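Local structure of lipid binding protein (Grifola frondosa, 5H0Q) at residues Glu9-Leu12 with Arg13-Glu17; Leu34-Lys37 with Asn38-Gln41; Ala44-Arg47 with Gln48-Lys52; Ser151-Trp154 with Trp155-Ser159; Asp176-Gly180 with Asp181-His185. The protein probably binds membrane domains in which sphingomyelin and cholesterol occur together, which makes it useful as a probe of such lipid complexes. All coordinates share one frame; numbering follows the deposited sequence.

Contact 1. Residues Glu9-Leu12 with Arg13-Glu17; sequences EQYL and RVMEE
Glu9 OE2 accepts a nearly straight bond from Arg13 NE at 2.9 Å (176° at the hydrogen), one turn along the helix. The donor edge of the guanidinium carries the bond in its own plane, and the oxygen offers its anti lone pair; the carboxylate is turned 62° against the guanidinium. With Glu9 CG anti to the backbone N (chi1 175°) and the chain extended, the two side chains run side by side, Glu9 CG packing 3.9 Å from Arg13 CG. Beneath the salt bridge, Arg13 N donates to Glu9 O at 2.9 Å. The helix then unwinds: Met15 N reaches Leu12 O at 3.0 Å from above the carbonyl plane. Met15 SD lies at the edge of the Tyr11 ring, 3.9 Å from CD2, a Met-aromatic contact, and 4.1 Å from Leu12 CG. Tyr11 OH turns to Arg36, while Val32 of helix 26-35 touches Tyr11, Leu12 and Met15. An ion pair on one flank and a sulfur packed against both Tyr11 and Leu12 thus tie the last helical turn to the chain leaving it.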
loop_
_atom_site.group_PDB
_atom_site.type_symbol
_atom_site.label_atom_id
_atom_site.label_comp_id
_atom_site.label_asym_id
_atom_site.label_seq_id
_atom_site.Cartn_x
_atom_site.Cartn_y
_atom_site.Cartn_z
ATOM N N GLU A 9 -5.090 -13.647 16.688
ATOM C CA GLU A 9 -6.042 -14.473 17.422
ATOM C C GLU A 9 -6.256 -13.959 18.838
ATOM O O GLU A 9 -7.387 -13.938 19.334
ATOM C CB GLU A 9 -5.574 -15.943 17.462
ATOM C CG GLU A 9 -6.473 -16.820 18.313
ATOM C CD GLU A 9 -6.057 -18.290 18.337
ATOM O OE1 GLU A 9 -5.176 -18.647 17.541
ATOM O OE2 GLU A 9 -6.630 -19.043 19.152
ATOM N N GLN A 10 -5.183 -13.556 19.515
ATOM C CA GLN A 10 -5.314 -13.139 20.908
ATOM C C GLN A 10 -6.157 -11.875 21.041
ATOM O O GLN A 10 -6.893 -11.715 22.020
ATOM C CB GLN A 10 -3.932 -12.922 21.519
ATOM C CG GLN A 10 -3.247 -14.204 21.906
ATOM C CD GLN A 10 -3.944 -14.895 23.061
ATOM O OE1 GLN A 10 -4.290 -14.261 24.058
ATOM N NE2 GLN A 10 -4.166 -16.198 22.928
ATOM N N TYR A 11 -6.015 -10.944 20.094
ATOM C CA TYR A 11 -6.884 -9.768 20.041
ATOM C C TYR A 11 -8.348 -10.180 19.945
ATOM O O TYR A 11 -9.194 -9.693 20.690
ATOM C CB TYR A 11 -6.471 -8.915 18.842
ATOM C CG TYR A 11 -7.075 -7.517 18.688
ATOM C CD1 TYR A 11 -6.265 -6.397 18.730
ATOM C CD2 TYR A 11 -8.427 -7.327 18.407
ATOM C CE1 TYR A 11 -6.781 -5.121 18.528
ATOM C CE2 TYR A 11 -8.946 -6.043 18.192
ATOM C CZ TYR A 11 -8.112 -4.970 18.248
ATOM O OH TYR A 11 -8.658 -3.746 18.023
ATOM N N LEU A 12 -8.673 -11.124 19.056
ATOM C CA LEU A 12 -10.086 -11.464 18.904
ATOM C C LEU A 12 -10.621 -12.293 20.055
ATOM O O LEU A 12 -11.826 -12.228 20.337
ATOM C CB LEU A 12 -10.336 -12.198 17.592
ATOM C CG LEU A 12 -10.674 -11.307 16.400
ATOM C CD1 LEU A 12 -9.480 -10.461 15.952
ATOM C CD2 LEU A 12 -11.245 -12.124 15.243
ATOM N N ARG A 13 -9.769 -13.056 20.745
ATOM C CA ARG A 13 -10.270 -13.919 21.815
ATOM C C ARG A 13 -10.686 -13.141 23.053
ATOM O O ARG A 13 -11.389 -13.699 23.900
ATOM C CB ARG A 13 -9.225 -14.969 22.193
ATOM C CG ARG A 13 -9.065 -16.056 21.126
ATOM C CD ARG A 13 -8.930 -17.452 21.708
ATOM N NE ARG A 13 -9.050 -18.472 20.662
ATOM C CZ ARG A 13 -10.175 -19.099 20.351
ATOM N NH1 ARG A 13 -11.290 -18.858 21.020
ATOM N NH2 ARG A 13 -10.182 -20.015 19.389
ATOM N N VAL A 14 -10.286 -11.869 23.182
ATOM C CA VAL A 14 -10.821 -11.028 24.256
ATOM C C VAL A 14 -12.053 -10.246 23.818
ATOM O O VAL A 14 -12.626 -9.499 24.630
ATOM C CB VAL A 14 -9.778 -10.023 24.805
ATOM C CG1 VAL A 14 -8.614 -10.747 25.450
ATOM C CG2 VAL A 14 -9.277 -9.105 23.720
ATOM N N MET A 15 -12.475 -10.377 22.566
ATOM C CA MET A 15 -13.665 -9.710 22.076
ATOM C C MET A 15 -14.905 -10.547 22.360
ATOM O O MET A 15 -14.882 -11.777 22.239
ATOM C CB MET A 15 -13.546 -9.448 20.582
ATOM C CG MET A 15 -12.462 -8.457 20.258
ATOM S SD MET A 15 -12.222 -8.184 18.505
ATOM C CE MET A 15 -13.716 -7.299 18.099
ATOM N N GLU A 16 -15.994 -9.865 22.721
ATOM C CA GLU A 16 -17.243 -10.555 23.034
ATOM C C GLU A 16 -17.672 -11.454 21.883
ATOM O O GLU A 16 -18.107 -12.597 22.091
ATOM C CB GLU A 16 -18.342 -9.539 23.325
ATOM C CG GLU A 16 -19.653 -10.162 23.771
ATOM C CD GLU A 16 -19.724 -10.324 25.271
ATOM O OE1 GLU A 16 -19.638 -9.292 25.974
ATOM O OE2 GLU A 16 -19.862 -11.474 25.746
ATOM N N GLU A 17 -17.561 -10.947 20.657
ATOM C CA GLU A 17 -18.085 -11.662 19.506
ATOM C C GLU A 17 -17.327 -12.947 19.206
ATOM O O GLU A 17 -17.892 -13.833 18.559
ATOM C CB GLU A 17 -18.077 -10.740 18.282
ATOM C CG GLU A 17 -18.495 -11.435 16.988
ATOM C CD GLU A 17 -18.696 -10.458 15.848
ATOM O OE1 GLU A 17 -18.500 -9.248 16.072
ATOM O OE2 GLU A 17 -19.049 -10.898 14.731
#

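Contact 2. Residues Leu34-Lys37 with Asn38-Gln41; sequences LQRK and NVYQ
At Arg36 the backbone leaves the helical conformation and makes a tight bend: Val39 N donates to Arg36 O at 3.0 Å, fairly straight (160°) but from above the carbonyl plane. Water bridges flank this bond, one running from Gln35 O to Asn38 N, the other donating to Lys37 O and accepting from Tyr40 N at 2.9 Å. Across the bend Lys37 NZ bonds Gln41 OE1 at 2.7 Å, approaching 39° out of the amide plane. Lys37 is extended as far as CE and then turns at its last torsion (chi4 -70°), bringing the ammonium to the amide oxygen, whose own chain is extended. NZ also forms a salt bridge with Glu197, and Gln41 NE2 goes to Glu45, so a short polar chain runs from strand 193-201 to helix 41-55. Arg36 and Val39 point the same way, CD meeting CG2 at 3.9 Å; the partner of Arg36 NE is Tyr11. This is a short turn linking helix 26-35 to helix 41-55, with Tyr40 at the N-cap position of the second.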
loop_
_atom_site.group_PDB
_atom_site.type_symbol
_atom_site.label_atom_id
_atom_site.label_comp_id
_atom_site.label_asym_id
_atom_site.label_seq_id
_atom_site.Cartn_x
_atom_site.Cartn_y
_atom_site.Cartn_z
ATOM N N LEU A 34 -10.584 -4.530 9.215
ATOM C CA LEU A 34 -11.278 -3.565 8.375
ATOM C C LEU A 34 -12.191 -2.684 9.216
ATOM O O LEU A 34 -12.351 -1.485 8.925
ATOM C CB LEU A 34 -12.037 -4.309 7.275
ATOM C CG LEU A 34 -12.477 -3.545 6.028
ATOM C CD1 LEU A 34 -11.296 -2.888 5.367
ATOM C CD2 LEU A 34 -13.173 -4.485 5.049
ATOM N N GLN A 35 -12.738 -3.228 10.308
ATOM C CA GLN A 35 -13.572 -2.412 11.192
ATOM C C GLN A 35 -12.749 -1.386 11.964
ATOM O O GLN A 35 -13.253 -0.296 12.270
ATOM C CB GLN A 35 -14.337 -3.290 12.185
ATOM C CG GLN A 35 -15.403 -4.160 11.560
ATOM C CD GLN A 35 -16.025 -5.146 12.540
ATOM O OE1 GLN A 35 -15.399 -5.568 13.515
ATOM N NE2 GLN A 35 -17.272 -5.521 12.277
ATOM N N ARG A 36 -11.508 -1.717 12.316
ATOM C CA ARG A 36 -10.627 -0.843 13.081
ATOM C C ARG A 36 -9.797 0.087 12.202
ATOM O O ARG A 36 -8.894 0.764 12.715
ATOM C CB ARG A 36 -9.688 -1.674 13.958
ATOM C CG ARG A 36 -10.390 -2.539 15.015
ATOM C CD ARG A 36 -10.617 -1.755 16.307
ATOM N NE ARG A 36 -11.188 -2.642 17.322
ATOM C CZ ARG A 36 -12.463 -2.997 17.364
ATOM N NH1 ARG A 36 -13.310 -2.521 16.461
ATOM N NH2 ARG A 36 -12.885 -3.823 18.310
ATOM N N LYS A 37 -10.097 0.159 10.906
ATOM C CA LYS A 37 -9.254 0.932 9.999
ATOM C C LYS A 37 -9.078 2.365 10.483
ATOM O O LYS A 37 -7.996 2.940 10.358
ATOM C CB LYS A 37 -9.842 0.926 8.590
ATOM C CG LYS A 37 -9.064 1.783 7.585
ATOM C CD LYS A 37 -9.656 1.676 6.197
ATOM C CE LYS A 37 -8.885 2.479 5.177
ATOM N NZ LYS A 37 -9.042 3.961 5.372
ATOM N N ASN A 38 -10.111 2.955 11.041
ATOM C CA ASN A 38 -10.011 4.379 11.318
ATOM C C ASN A 38 -9.416 4.682 12.688
ATOM O O ASN A 38 -9.157 5.859 12.986
ATOM C CB ASN A 38 -11.384 5.025 11.143
ATOM C CG ASN A 38 -11.879 4.906 9.713
ATOM O OD1 ASN A 38 -11.590 5.754 8.870
ATOM N ND2 ASN A 38 -12.579 3.819 9.420
ATOM N N VAL A 39 -9.141 3.663 13.502
ATOM C CA VAL A 39 -8.636 3.891 14.851
ATOM C C VAL A 39 -7.255 4.550 14.830
ATOM O O VAL A 39 -6.996 5.492 15.596
ATOM C CB VAL A 39 -8.636 2.572 15.641
ATOM C CG1 VAL A 39 -8.045 2.768 17.033
ATOM C CG2 VAL A 39 -10.050 2.022 15.741
ATOM N N TYR A 40 -6.341 4.073 13.973
ATOM C CA TYR A 40 -5.005 4.657 13.881
ATOM C C TYR A 40 -4.777 5.413 12.579
ATOM O O TYR A 40 -3.657 5.868 12.326
ATOM C CB TYR A 40 -3.943 3.565 14.053
ATOM C CG TYR A 40 -4.018 2.885 15.411
ATOM C CD1 TYR A 40 -3.283 3.370 16.484
ATOM C CD2 TYR A 40 -4.837 1.794 15.629
ATOM C CE1 TYR A 40 -3.348 2.784 17.723
ATOM C CE2 TYR A 40 -4.901 1.180 16.875
ATOM C CZ TYR A 40 -4.152 1.691 17.918
ATOM O OH TYR A 40 -4.203 1.121 19.171
ATOM N N GLN A 41 -5.814 5.594 11.760
ATOM C CA GLN A 41 -5.618 6.238 10.466
ATOM C C GLN A 41 -5.113 7.670 10.627
ATOM O O GLN A 41 -4.285 8.126 9.831
ATOM C CB GLN A 41 -6.911 6.229 9.655
ATOM C CG GLN A 41 -6.741 6.820 8.268
ATOM C CD GLN A 41 -7.875 6.470 7.347
ATOM O OE1 GLN A 41 -8.524 5.440 7.519
ATOM N NE2 GLN A 41 -8.126 7.320 6.359
HETATM O O HOH W 1 -12.929 1.873 11.094
HETATM O O HOH W 2 -6.154 1.809 12.235
#

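Contact 3. Residues Ala44-Arg47 with Gln48-Lys52; sequences AEKR and QAELK
Arg47 and Glu50, three residues apart on helix 41-55, form a salt bridge, Arg47 NH1 to Glu50 OE2 at 2.7 Å. The bond is bent (140° at the hydrogen) and meets the oxygen from above the carboxylate plane; the two side chains cross at about a right angle. Arg47 gets there by starting with CG anti to the backbone N (chi1 179°) and then folding at chi2 (59°), which swings the guanidinium forward along the helix. The same fold lays it over Leu51: CD2 sits over the centre of one guanidinium face, 3.8 Å from CZ. The arginine is therefore gripped at its edge by charge and covered on a face by a methyl group. Glu50 is extended beyond CG, with its CG set beside the backbone N. On another flank Gln48, whose CG stands against Ala44 O at 3.6 Å, sends its amide to the sheet, NE2 to Leu62 O and OE1 to Arg64; Gln48 OE1 also lies 3.8 Å from Glu45 CG. Backbone bonds are regular, for example Leu51 N to Arg47 O at 3.0 Å. Ala44, Arg47 and Leu51 rest on Val101 of strand 99-105, while Gln48 and Ala49 touch Tyr195. It is an amphipathic alpha helix lying on a beta sheet, with an i to i+3 ion pair along its edge.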
loop_
_atom_site.group_PDB
_atom_site.type_symbol
_atom_site.label_atom_id
_atom_site.label_comp_id
_atom_site.label_asym_id
_atom_site.label_seq_id
_atom_site.Cartn_x
_atom_site.Cartn_y
_atom_site.Cartn_z
ATOM N N ALA A 44 -1.486 7.721 10.748
ATOM C CA ALA A 44 -0.893 7.548 9.435
ATOM C C ALA A 44 -1.014 8.824 8.605
ATOM O O ALA A 44 -0.059 9.230 7.929
ATOM C CB ALA A 44 -1.547 6.363 8.715
ATOM N N GLU A 45 -2.183 9.470 8.642
ATOM C CA GLU A 45 -2.344 10.736 7.928
ATOM C C GLU A 45 -1.428 11.818 8.496
ATOM O O GLU A 45 -0.838 12.592 7.742
ATOM C CB GLU A 45 -3.804 11.187 7.974
ATOM C CG GLU A 45 -4.752 10.220 7.302
ATOM C CD GLU A 45 -6.182 10.710 7.217
ATOM O OE1 GLU A 45 -6.492 11.791 7.759
ATOM O OE2 GLU A 45 -6.998 10.001 6.595
ATOM N N LYS A 46 -1.260 11.864 9.816
ATOM C CA LYS A 46 -0.319 12.822 10.397
ATOM C C LYS A 46 1.091 12.610 9.848
ATOM O O LYS A 46 1.820 13.577 9.590
ATOM C CB LYS A 46 -0.333 12.702 11.922
ATOM C CG LYS A 46 0.557 13.672 12.655
ATOM C CD LYS A 46 0.578 13.339 14.133
ATOM C CE LYS A 46 1.330 14.398 14.926
ATOM N NZ LYS A 46 1.339 14.096 16.381
ATOM N N ARG A 47 1.497 11.348 9.660
ATOM C CA ARG A 47 2.819 11.090 9.097
ATOM C C ARG A 47 2.887 11.494 7.628
ATOM O O ARG A 47 3.908 12.035 7.174
ATOM C CB ARG A 47 3.182 9.610 9.262
ATOM C CG ARG A 47 4.538 9.227 8.688
ATOM C CD ARG A 47 5.655 10.049 9.342
ATOM N NE ARG A 47 6.972 9.522 9.008
ATOM C CZ ARG A 47 8.107 10.202 9.148
ATOM N NH1 ARG A 47 8.101 11.440 9.607
ATOM N NH2 ARG A 47 9.256 9.642 8.814
ATOM N N GLN A 48 1.823 11.238 6.858
ATOM C CA GLN A 48 1.798 11.742 5.484
ATOM C C GLN A 48 2.004 13.254 5.462
ATOM O O GLN A 48 2.755 13.774 4.624
ATOM C CB GLN A 48 0.481 11.388 4.803
ATOM C CG GLN A 48 0.336 9.906 4.420
ATOM C CD GLN A 48 -1.043 9.594 3.911
ATOM O OE1 GLN A 48 -2.022 9.758 4.632
ATOM N NE2 GLN A 48 -1.135 9.121 2.683
ATOM N N ALA A 49 1.343 13.980 6.373
ATOM C CA ALA A 49 1.477 15.431 6.390
ATOM C C ALA A 49 2.899 15.845 6.734
ATOM O O ALA A 49 3.430 16.785 6.130
ATOM C CB ALA A 49 0.480 16.028 7.386
ATOM N N GLU A 50 3.512 15.192 7.736
ATOM C CA GLU A 50 4.905 15.476 8.091
ATOM C C GLU A 50 5.808 15.349 6.877
ATOM O O GLU A 50 6.634 16.227 6.601
ATOM C CB GLU A 50 5.425 14.510 9.155
ATOM C CG GLU A 50 4.834 14.566 10.538
ATOM C CD GLU A 50 5.332 13.395 11.381
ATOM O OE1 GLU A 50 4.548 12.861 12.193
ATOM O OE2 GLU A 50 6.502 12.990 11.212
ATOM N N LEU A 51 5.723 14.195 6.204
ATOM C CA LEU A 51 6.569 13.929 5.044
ATOM C C LEU A 51 6.348 14.960 3.944
ATOM O O LEU A 51 7.302 15.398 3.296
ATOM C CB LEU A 51 6.312 12.510 4.504
ATOM C CG LEU A 51 6.774 11.385 5.426
ATOM C CD1 LEU A 51 6.278 10.039 4.892
ATOM C CD2 LEU A 51 8.287 11.389 5.548
ATOM N N LYS A 52 5.093 15.335 3.694
ATOM C CA LYS A 52 4.814 16.334 2.667
ATOM C C LYS A 52 5.392 17.685 3.053
ATOM O O LYS A 52 5.998 18.371 2.222
ATOM C CB LYS A 52 3.307 16.437 2.428
ATOM C CG LYS A 52 2.915 17.594 1.505
ATOM C CD LYS A 52 1.449 17.528 1.095
ATOM C CE LYS A 52 1.070 18.673 0.164
ATOM N NZ LYS A 52 -0.287 18.490 -0.419
#

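Contact 4. Residues Ser151-Trp154 with Trp155-Ser159; sequences SGHW and WKNGS
A short, weakly bonded helical turn, interrupted by a cis peptide between Trp154 and Trp155, brings a histidine and two tryptophans together between strand 143-150 and helix 160-169. Its one sound backbone bond runs from Asn157 N to His153 O at 2.8 Å. Beside it a water accepts from Lys156 N and donates to Gly152 O at 2.7 Å, bridging the two. The cis bond puts the CA atoms of the two tryptophans only 2.9 Å apart, and their side chains meet as an offset edge-to-face pair: the edge of Trp154 is turned toward the face of Trp155, ring centroids 5.7 Å apart and planes at 76°. Trp154 CB also lies over the six-membered ring of Trp155, offset toward the rim, 3.9 Å from CE3. His153 has CG anti to its N (chi1 -173°), and this puts the imidazole under Asn157, whose CB sits over the ring centre at 3.6 Å from the centroid, a CH-pi contact. His153 ND1 in turn lies over the centre of one Trp154 face, 3.5 Å above the ring plane. Trp154, which is buried, meets Phe129 and Val119; Trp155 touches Ile77, Cys117 and Met163. At Trp154 CD1 the Gly158 carbonyl O approaches the ring edge, 3.4 Å away. Ser159 then N-caps helix 160-169 through Tyr162 N. Here a turn with a cis peptide between two tryptophans packs on the five-stranded antiparallel sheet and leads from its outermost strand into that helix.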
loop_
_atom_site.group_PDB
_atom_site.type_symbol
_atom_site.label_atom_id
_atom_site.label_comp_id
_atom_site.label_asym_id
_atom_site.label_seq_id
_atom_site.Cartn_x
_atom_site.Cartn_y
_atom_site.Cartn_z
ATOM N N SER A 151 2.165 -15.599 -5.661
ATOM C CA SER A 151 3.510 -15.252 -5.218
ATOM C C SER A 151 4.518 -15.496 -6.330
ATOM O O SER A 151 4.447 -16.501 -7.041
ATOM C CB SER A 151 3.888 -16.077 -3.987
ATOM O OG SER A 151 5.218 -15.797 -3.585
ATOM N N GLY A 152 5.469 -14.574 -6.476
ATOM C CA GLY A 152 6.487 -14.671 -7.506
ATOM C C GLY A 152 6.073 -14.157 -8.866
ATOM O O GLY A 152 6.886 -14.193 -9.802
ATOM N N HIS A 153 4.848 -13.651 -9.005
ATOM C CA HIS A 153 4.369 -13.182 -10.302
ATOM C C HIS A 153 5.274 -12.102 -10.882
ATOM O O HIS A 153 5.496 -12.058 -12.098
ATOM C CB HIS A 153 2.942 -12.668 -10.152
ATOM C CG HIS A 153 2.280 -12.320 -11.444
ATOM N ND1 HIS A 153 2.463 -11.111 -12.075
ATOM C CD2 HIS A 153 1.421 -13.024 -12.217
ATOM C CE1 HIS A 153 1.749 -11.086 -13.187
ATOM N NE2 HIS A 153 1.105 -12.231 -13.293
ATOM N N TRP A 154 5.775 -11.200 -10.040
ATOM C CA TRP A 154 6.694 -10.154 -10.499
ATOM C C TRP A 154 8.090 -10.619 -10.132
ATOM O O TRP A 154 8.290 -11.058 -9.003
ATOM C CB TRP A 154 6.368 -8.770 -9.867
ATOM C CG TRP A 154 4.981 -8.326 -10.300
ATOM C CD1 TRP A 154 4.645 -7.737 -11.481
ATOM C CD2 TRP A 154 3.742 -8.553 -9.598
ATOM N NE1 TRP A 154 3.285 -7.573 -11.561
ATOM C CE2 TRP A 154 2.707 -8.058 -10.418
ATOM C CE3 TRP A 154 3.413 -9.121 -8.362
ATOM C CZ2 TRP A 154 1.367 -8.121 -10.048
ATOM C CZ3 TRP A 154 2.090 -9.166 -7.990
ATOM C CH2 TRP A 154 1.078 -8.688 -8.837
ATOM N N TRP A 155 9.069 -10.519 -11.031
ATOM C CA TRP A 155 8.947 -9.914 -12.352
ATOM C C TRP A 155 8.786 -10.945 -13.473
ATOM O O TRP A 155 8.674 -10.584 -14.630
ATOM C CB TRP A 155 10.185 -9.050 -12.636
ATOM C CG TRP A 155 10.400 -7.998 -11.608
ATOM C CD1 TRP A 155 11.374 -7.961 -10.654
ATOM C CD2 TRP A 155 9.608 -6.830 -11.416
ATOM N NE1 TRP A 155 11.230 -6.842 -9.874
ATOM C CE2 TRP A 155 10.151 -6.130 -10.324
ATOM C CE3 TRP A 155 8.481 -6.312 -12.056
ATOM C CZ2 TRP A 155 9.621 -4.933 -9.867
ATOM C CZ3 TRP A 155 7.949 -5.128 -11.596
ATOM C CH2 TRP A 155 8.516 -4.451 -10.513
ATOM N N LYS A 156 8.761 -12.236 -13.146
ATOM C CA LYS A 156 8.823 -13.235 -14.211
ATOM C C LYS A 156 7.593 -13.177 -15.120
ATOM O O LYS A 156 7.712 -13.329 -16.339
ATOM C CB LYS A 156 9.011 -14.626 -13.611
ATOM C CG LYS A 156 7.904 -15.096 -12.715
ATOM C CD LYS A 156 8.028 -16.592 -12.426
ATOM C CE LYS A 156 7.101 -17.012 -11.305
ATOM N NZ LYS A 156 7.124 -18.468 -11.078
ATOM N N ASN A 157 6.410 -12.944 -14.560
ATOM C CA ASN A 157 5.178 -12.885 -15.341
ATOM C C ASN A 157 4.720 -11.463 -15.626
ATOM O O ASN A 157 3.752 -11.265 -16.371
ATOM C CB ASN A 157 4.075 -13.652 -14.621
ATOM C CG ASN A 157 4.371 -15.133 -14.548
ATOM O OD1 ASN A 157 5.053 -15.669 -15.411
ATOM N ND2 ASN A 157 3.879 -15.792 -13.519
ATOM N N GLY A 158 5.402 -10.474 -15.066
ATOM C CA GLY A 158 5.141 -9.081 -15.354
ATOM C C GLY A 158 6.423 -8.289 -15.209
ATOM O O GLY A 158 6.861 -8.002 -14.093
ATOM N N SER A 159 7.045 -7.949 -16.330
ATOM C CA SER A 159 8.333 -7.282 -16.298
ATOM C C SER A 159 8.198 -5.867 -15.760
ATOM O O SER A 159 7.121 -5.264 -15.772
ATOM C CB SER A 159 8.933 -7.209 -17.692
ATOM O OG SER A 159 8.200 -6.283 -18.476
HETATM O O HOH W 3 9.489 -13.563 -10.335
#

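Contact 5. Residues Asp176-Gly180 with Asp181-His185; sequences DSSYG and DVKAH
Asp176 and His185 stand side by side on a beta hairpin closed by a type II' turn from Tyr179 to Val182, away from that turn. Their side chains point the same way, and His185 ND1 donates to Asp176 OD1 at 2.7 Å. The oxygen lies in the imidazole plane, yet the donor comes in 40° out of the carboxylate plane. The same oxygen takes a water that also donates to Ala184 O, so OD1 is held by two partners; the carboxylate would probably favour a protonated imidazole. Asp176 CG sits beside its own backbone N (chi1 -69°), His185 CG anti to its N (chi1 178°), which turns both ends to meet over the strands. On that face Ser178 and Lys183 are also paired, while Ser177, Tyr179, Val182 and Ala184 face the strands 126-134 and 143-150. Ser177 and Ala184 exchange two backbone bonds, as do Tyr179 and Val182. Lys183 curls away to the Arg202 carbonyl, but its CG remains 3.3 Å from Ser178 OG.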
loop_
_atom_site.group_PDB
_atom_site.type_symbol
_atom_site.label_atom_id
_atom_site.label_comp_id
_atom_site.label_asym_id
_atom_site.label_seq_id
_atom_site.Cartn_x
_atom_site.Cartn_y
_atom_site.Cartn_z
ATOM N N ASP A 176 -8.642 -1.402 -8.256
ATOM C CA ASP A 176 -9.142 -2.520 -7.462
ATOM C C ASP A 176 -8.725 -3.834 -8.112
ATOM O O ASP A 176 -8.698 -3.954 -9.337
ATOM C CB ASP A 176 -10.675 -2.473 -7.315
ATOM C CG ASP A 176 -11.143 -1.326 -6.451
ATOM O OD1 ASP A 176 -11.117 -1.462 -5.212
ATOM O OD2 ASP A 176 -11.538 -0.286 -7.012
ATOM N N SER A 177 -8.381 -4.804 -7.281
ATOM C CA SER A 177 -7.948 -6.116 -7.769
ATOM C C SER A 177 -8.349 -7.177 -6.759
ATOM O O SER A 177 -8.392 -6.921 -5.559
ATOM C CB SER A 177 -6.422 -6.133 -7.984
ATOM O OG SER A 177 -5.954 -7.371 -8.496
ATOM N N SER A 178 -8.622 -8.378 -7.247
ATOM C CA SER A 178 -8.909 -9.510 -6.363
ATOM C C SER A 178 -8.268 -10.777 -6.905
ATOM O O SER A 178 -8.351 -11.048 -8.107
ATOM C CB SER A 178 -10.415 -9.758 -6.200
ATOM O OG SER A 178 -11.065 -8.675 -5.557
ATOM N N TYR A 179 -7.677 -11.577 -6.010
ATOM C CA TYR A 179 -7.199 -12.905 -6.387
ATOM C C TYR A 179 -7.327 -13.820 -5.180
ATOM O O TYR A 179 -6.976 -13.445 -4.066
ATOM C CB TYR A 179 -5.755 -12.862 -6.887
ATOM C CG TYR A 179 -5.318 -14.164 -7.509
ATOM C CD1 TYR A 179 -5.359 -14.346 -8.883
ATOM C CD2 TYR A 179 -4.882 -15.208 -6.723
ATOM C CE1 TYR A 179 -4.972 -15.541 -9.464
ATOM C CE2 TYR A 179 -4.498 -16.421 -7.291
ATOM C CZ TYR A 179 -4.537 -16.574 -8.655
ATOM O OH TYR A 179 -4.157 -17.760 -9.226
ATOM N N GLY A 180 -7.834 -15.024 -5.400
ATOM C CA GLY A 180 -8.109 -15.889 -4.269
ATOM C C GLY A 180 -9.084 -15.234 -3.313
ATOM O O GLY A 180 -10.138 -14.729 -3.708
ATOM N N ASP A 181 -8.721 -15.207 -2.032
ATOM C CA ASP A 181 -9.568 -14.624 -1.002
ATOM C C ASP A 181 -9.252 -13.153 -0.749
ATOM O O ASP A 181 -9.952 -12.520 0.053
ATOM C CB ASP A 181 -9.410 -15.383 0.328
ATOM C CG ASP A 181 -9.911 -16.822 0.264
ATOM O OD1 ASP A 181 -10.938 -17.097 -0.372
ATOM O OD2 ASP A 181 -9.257 -17.681 0.885
ATOM N N VAL A 182 -8.191 -12.621 -1.377
ATOM C CA VAL A 182 -7.612 -11.319 -1.035
ATOM C C VAL A 182 -8.061 -10.264 -2.033
ATOM O O VAL A 182 -8.142 -10.509 -3.245
ATOM C CB VAL A 182 -6.077 -11.408 -0.996
ATOM C CG1 VAL A 182 -5.441 -10.019 -0.805
ATOM C CG2 VAL A 182 -5.651 -12.328 0.117
ATOM N N LYS A 183 -8.320 -9.071 -1.512
ATOM C CA LYS A 183 -8.657 -7.901 -2.293
ATOM C C LYS A 183 -7.659 -6.790 -2.011
ATOM O O LYS A 183 -7.112 -6.669 -0.900
ATOM C CB LYS A 183 -10.061 -7.413 -1.963
ATOM C CG LYS A 183 -11.159 -8.414 -2.229
ATOM C CD LYS A 183 -12.514 -7.889 -1.781
ATOM C CE LYS A 183 -12.725 -8.072 -0.285
ATOM N NZ LYS A 183 -12.865 -9.508 0.086
ATOM N N ALA A 184 -7.423 -5.980 -3.029
ATOM C CA ALA A 184 -6.585 -4.811 -2.893
ATOM C C ALA A 184 -7.296 -3.627 -3.517
ATOM O O ALA A 184 -8.001 -3.769 -4.524
ATOM C CB ALA A 184 -5.233 -4.992 -3.559
ATOM N N HIS A 185 -7.047 -2.458 -2.914
ATOM C CA HIS A 185 -7.598 -1.192 -3.363
ATOM C C HIS A 185 -6.515 -0.136 -3.247
ATOM O O HIS A 185 -5.813 -0.078 -2.235
ATOM C CB HIS A 185 -8.814 -0.760 -2.534
ATOM C CG HIS A 185 -9.363 0.577 -2.945
ATOM N ND1 HIS A 185 -10.179 0.727 -4.039
ATOM C CD2 HIS A 185 -9.167 1.818 -2.447
ATOM C CE1 HIS A 185 -10.489 2.003 -4.185
ATOM N NE2 HIS A 185 -9.888 2.684 -3.230
HETATM O O HOH W 4 -10.911 -3.897 -3.887
HETATM O O HOH W 5 -11.051 -11.848 -3.287
#

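How the contacts relate
The five contacts follow one another along the chain, from contact 1 at helix 9-13 to contact 5 on the hairpin 174-179 and 182-188. Contacts 1 and 2 have centres about 16 Å apart and touch directly: Tyr11 OH reaches Arg36 NE at 2.8 Å in a probable hydrogen bond. Contact 2 adjoins contact 3 in sequence, centres about 17 Å apart; helices 26-35 and 41-55 follow each other in the chain, joined by the turn of contact 2. Contact 5 lies in the mixed sheet that carries helix 41-55, and contact 4 follows the five-stranded sheet; their centres are about 17 Å apart. Contacts 3 and 4, about 31 Å between centres, lie on opposite sides of the beta core.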